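Local coordinates for protein 2,3-dihydroxy-2,3-dihydrophenylpropionate dehydrogenase (Pseudomonas sp. MC1, PDB 5XTF) that catalyses the NAD(+)-dependent oxidation of naphthalene cis-dihydrodiol to 1,2-dihydroxynaphthalene in the breakdown of aromatic hydrocarbons, at residues Q23-T29 / H97-A103. Sequence-based numbering, arbitrary orientation.
Sequences QQVVSIT and HLDCFIA
Val25 O takes two backbone hydrogens at once, from Asp99 N (2.9 Å) and from Cys100 N, where the chain turns into strand 100-103. The Asp99 side chain reaches across to the same residue: with CG anti to its own carbonyl carbon (chi1 -62°), the carboxylate sits beside its own backbone N, where OD2 accepts Val25 N at 2.8 Å on its anti side, while OD1 forms a salt bridge with Arg256. Replacing Asp99 by alanine removes the carboxylate, which would probably leave Val25 N without its acceptor and Arg256 without this counter-charge. His97 closes the same end, its NE2 giving Gln23 O a bent bond (3.0 Å) in the ring plane, while Val25 CG2 rests over one ring face as a CH-pi contact. Further along, the bonds straighten: Ser27 N to Cys100 O, Ile102 N to Ser27 O (2.9 Å, N-H...O 177°) and Thr29 N to Ile102 O. Val26 CG2 packs on Ile102 CD1 (3.9 Å) on the face covered by helix 34-46; on the other, Leu98 CD1 meets Ser27 CB and Thr29 CG2 lies against Phe101 CZ. These are adjacent central parallel strands of the Rossmann fold of short-chain dehydrogenases, whose C-terminal ends run toward the NAD(+)-binding residues Val78 and Asn104.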
ATOM      1  N   GLN B  23     -29.356   9.550  21.174  1.00 43.54           N
ATOM      2  CA  GLN B  23     -28.265   9.567  22.148  1.00 39.34           C
ATOM      3  C   GLN B  23     -27.178   8.549  21.816  1.00 35.17           C
ATOM      4  O   GLN B  23     -27.434   7.343  21.804  1.00 34.66           O
ATOM      5  CB  GLN B  23     -28.810   9.291  23.538  1.00 37.82           C
ATOM      6  CG  GLN B  23     -27.750   9.473  24.590  1.00 36.70           C
ATOM      7  CD  GLN B  23     -27.038  10.810  24.431  1.00 44.90           C
ATOM      8  OE1 GLN B  23     -25.860  10.852  24.067  1.00 43.90           O
ATOM      9  NE2 GLN B  23     -27.751  11.913  24.703  1.00 38.12           N
ATOM     10  N   GLN B  24     -25.960   9.028  21.566  1.00 30.88           N
ATOM     11  CA  GLN B  24     -24.845   8.144  21.243  1.00 34.33           C
ATOM     12  C   GLN B  24     -23.944   7.963  22.454  1.00 31.08           C
ATOM     13  O   GLN B  24     -23.818   8.855  23.296  1.00 29.91           O
ATOM     14  CB  GLN B  24     -24.010   8.666  20.071  1.00 30.74           C
ATOM     15  CG  GLN B  24     -24.776   8.799  18.772  1.00 35.79           C
ATOM     16  CD  GLN B  24     -25.300   7.476  18.277  1.00 35.26           C
ATOM     17  OE1 GLN B  24     -24.541   6.673  17.744  1.00 31.67           O
ATOM     18  NE2 GLN B  24     -26.602   7.238  18.449  1.00 32.25           N
ATOM     19  N   VAL B  25     -23.303   6.794  22.512  1.00 27.29           N
ATOM     20  CA  VAL B  25     -22.478   6.363  23.633  1.00 27.39           C
ATOM     21  C   VAL B  25     -21.183   5.781  23.086  1.00 26.96           C
ATOM     22  O   VAL B  25     -21.218   4.911  22.207  1.00 26.46           O
ATOM     23  CB  VAL B  25     -23.206   5.313  24.489  1.00 26.12           C
ATOM     24  CG1 VAL B  25     -22.258   4.717  25.497  1.00 24.38           C
ATOM     25  CG2 VAL B  25     -24.434   5.925  25.156  1.00 29.52           C
ATOM     26  N   VAL B  26     -20.046   6.237  23.613  1.00 24.48           N
ATOM     27  CA  VAL B  26     -18.734   5.780  23.165  1.00 23.47           C
ATOM     28  C   VAL B  26     -17.925   5.301  24.362  1.00 24.79           C
ATOM     29  O   VAL B  26     -17.993   5.891  25.446  1.00 22.15           O
ATOM     30  CB  VAL B  26     -17.963   6.881  22.406  1.00 23.11           C
ATOM     31  CG1 VAL B  26     -17.717   8.092  23.298  1.00 23.85           C
ATOM     32  CG2 VAL B  26     -16.640   6.339  21.860  1.00 21.39           C
ATOM     33  N   SER B  27     -17.128   4.255  24.157  1.00 21.12           N
ATOM     34  CA  SER B  27     -16.267   3.721  25.197  1.00 24.12           C
ATOM     35  C   SER B  27     -14.818   3.701  24.718  1.00 23.02           C
ATOM     36  O   SER B  27     -14.530   3.155  23.654  1.00 21.36           O
ATOM     37  CB  SER B  27     -16.720   2.320  25.573  1.00 20.94           C
ATOM     38  OG  SER B  27     -15.909   1.856  26.618  1.00 24.49           O
ATOM     39  N   ILE B  28     -13.910   4.249  25.527  1.00 24.27           N
ATOM     40  CA  ILE B  28     -12.546   4.597  25.118  1.00 22.50           C
ATOM     41  C   ILE B  28     -11.543   3.936  26.066  1.00 23.31           C
ATOM     42  O   ILE B  28     -11.557   4.226  27.263  1.00 27.29           O
ATOM     43  CB  ILE B  28     -12.360   6.128  25.133  1.00 20.06           C
ATOM     44  CG1 ILE B  28     -13.459   6.803  24.302  1.00 21.66           C
ATOM     45  CG2 ILE B  28     -10.951   6.531  24.694  1.00 18.29           C
ATOM     46  CD1 ILE B  28     -13.568   8.313  24.480  1.00 20.08           C
ATOM     47  N   THR B  29     -10.664   3.068  25.546  1.00 23.86           N
ATOM     48  CA  THR B  29      -9.509   2.616  26.330  1.00 24.12           C
ATOM     49  C   THR B  29      -8.329   3.585  26.157  1.00 27.46           C
ATOM     50  O   THR B  29      -8.322   4.448  25.273  1.00 26.34           O
ATOM     51  CB  THR B  29      -9.046   1.202  25.949  1.00 25.36           C
ATOM     52  OG1 THR B  29      -8.271   1.261  24.741  1.00 27.18           O
ATOM     53  CG2 THR B  29     -10.214   0.239  25.775  1.00 20.13           C
ATOM     54  N   HIS B  97     -26.859   1.297  26.178  1.00 31.20           N
ATOM     55  CA  HIS B  97     -26.380   0.703  24.934  1.00 31.16           C
ATOM     56  C   HIS B  97     -24.965   1.220  24.681  1.00 32.93           C
ATOM     57  O   HIS B  97     -24.442   2.050  25.428  1.00 33.17           O
ATOM     58  CB  HIS B  97     -27.320   1.041  23.765  1.00 27.77           C
ATOM     59  CG  HIS B  97     -27.354   2.501  23.440  1.00 33.05           C
ATOM     60  ND1 HIS B  97     -28.190   3.387  24.084  1.00 30.05           N
ATOM     61  CD2 HIS B  97     -26.612   3.242  22.580  1.00 34.56           C
ATOM     62  CE1 HIS B  97     -27.978   4.606  23.620  1.00 33.55           C
ATOM     63  NE2 HIS B  97     -27.023   4.548  22.709  1.00 31.35           N
ATOM     64  N   LEU B  98     -24.334   0.714  23.625  1.00 32.33           N
ATOM     65  CA  LEU B  98     -22.998   1.155  23.240  1.00 26.35           C
ATOM     66  C   LEU B  98     -22.994   1.358  21.734  1.00 29.19           C
ATOM     67  O   LEU B  98     -23.341   0.436  20.990  1.00 27.06           O
ATOM     68  CB  LEU B  98     -21.930   0.139  23.659  1.00 26.13           C
ATOM     69  CG  LEU B  98     -20.488   0.436  23.212  1.00 22.49           C
ATOM     70  CD1 LEU B  98     -19.910   1.667  23.923  1.00 24.55           C
ATOM     71  CD2 LEU B  98     -19.610  -0.748  23.459  1.00 20.57           C
ATOM     72  N   ASP B  99     -22.611   2.555  21.280  1.00 28.27           N
ATOM     73  CA  ASP B  99     -22.566   2.822  19.844  1.00 27.77           C
ATOM     74  C   ASP B  99     -21.178   2.694  19.229  1.00 29.48           C
ATOM     75  O   ASP B  99     -21.070   2.312  18.064  1.00 25.53           O
ATOM     76  CB  ASP B  99     -23.112   4.220  19.531  1.00 28.84           C
ATOM     77  CG  ASP B  99     -24.562   4.379  19.938  1.00 35.58           C
ATOM     78  OD1 ASP B  99     -25.442   3.913  19.178  1.00 36.59           O
ATOM     79  OD2 ASP B  99     -24.823   4.965  21.020  1.00 37.54           O
ATOM     80  N   CYS B 100     -20.114   3.018  19.956  1.00 27.27           N
ATOM     81  CA  CYS B 100     -18.783   3.030  19.373  1.00 25.69           C
ATOM     82  C   CYS B 100     -17.784   2.555  20.412  1.00 22.51           C
ATOM     83  O   CYS B 100     -17.881   2.927  21.582  1.00 26.67           O
ATOM     84  CB  CYS B 100     -18.402   4.435  18.879  1.00 26.11           C
ATOM     85  SG  CYS B 100     -16.788   4.524  18.006  1.00 31.30           S
ATOM     86  N   PHE B 101     -16.856   1.709  19.994  1.00 22.40           N
ATOM     87  CA  PHE B 101     -15.749   1.283  20.841  1.00 22.78           C
ATOM     88  C   PHE B 101     -14.447   1.753  20.208  1.00 24.88           C
ATOM     89  O   PHE B 101     -14.177   1.449  19.037  1.00 21.13           O
ATOM     90  CB  PHE B 101     -15.720  -0.237  21.033  1.00 20.61           C
ATOM     91  CG  PHE B 101     -14.536  -0.710  21.842  1.00 21.62           C
ATOM     92  CD1 PHE B 101     -14.482  -0.475  23.206  1.00 25.96           C
ATOM     93  CD2 PHE B 101     -13.479  -1.371  21.246  1.00 24.88           C
ATOM     94  CE1 PHE B 101     -13.402  -0.890  23.964  1.00 22.74           C
ATOM     95  CE2 PHE B 101     -12.392  -1.793  22.009  1.00 23.40           C
ATOM     96  CZ  PHE B 101     -12.361  -1.547  23.363  1.00 23.99           C
ATOM     97  N   ILE B 102     -13.651   2.496  20.976  1.00 24.12           N
ATOM     98  CA  ILE B 102     -12.374   3.032  20.528  1.00 19.37           C
ATOM     99  C   ILE B 102     -11.287   2.313  21.304  1.00 24.59           C
ATOM    100  O   ILE B 102     -11.133   2.525  22.514  1.00 23.02           O
ATOM    101  CB  ILE B 102     -12.267   4.546  20.732  1.00 22.91           C
ATOM    102  CG1 ILE B 102     -13.374   5.274  19.969  1.00 27.24           C
ATOM    103  CG2 ILE B 102     -10.891   5.035  20.316  1.00 23.72           C
ATOM    104  CD1 ILE B 102     -13.260   6.778  20.041  1.00 26.94           C
ATOM    105  N   ALA B 103     -10.544   1.455  20.612  1.00 22.20           N
ATOM    106  CA  ALA B 103      -9.427   0.740  21.207  1.00 22.60           C
ATOM    107  C   ALA B 103      -8.182   1.566  20.933  1.00 25.06           C
ATOM    108  O   ALA B 103      -7.771   1.708  19.777  1.00 26.95           O
ATOM    109  CB  ALA B 103      -9.317  -0.663  20.623  1.00 20.85           C
TER
HETATM  110  O   HOH W   1     -27.879   4.229  19.087  1.00 45.16           O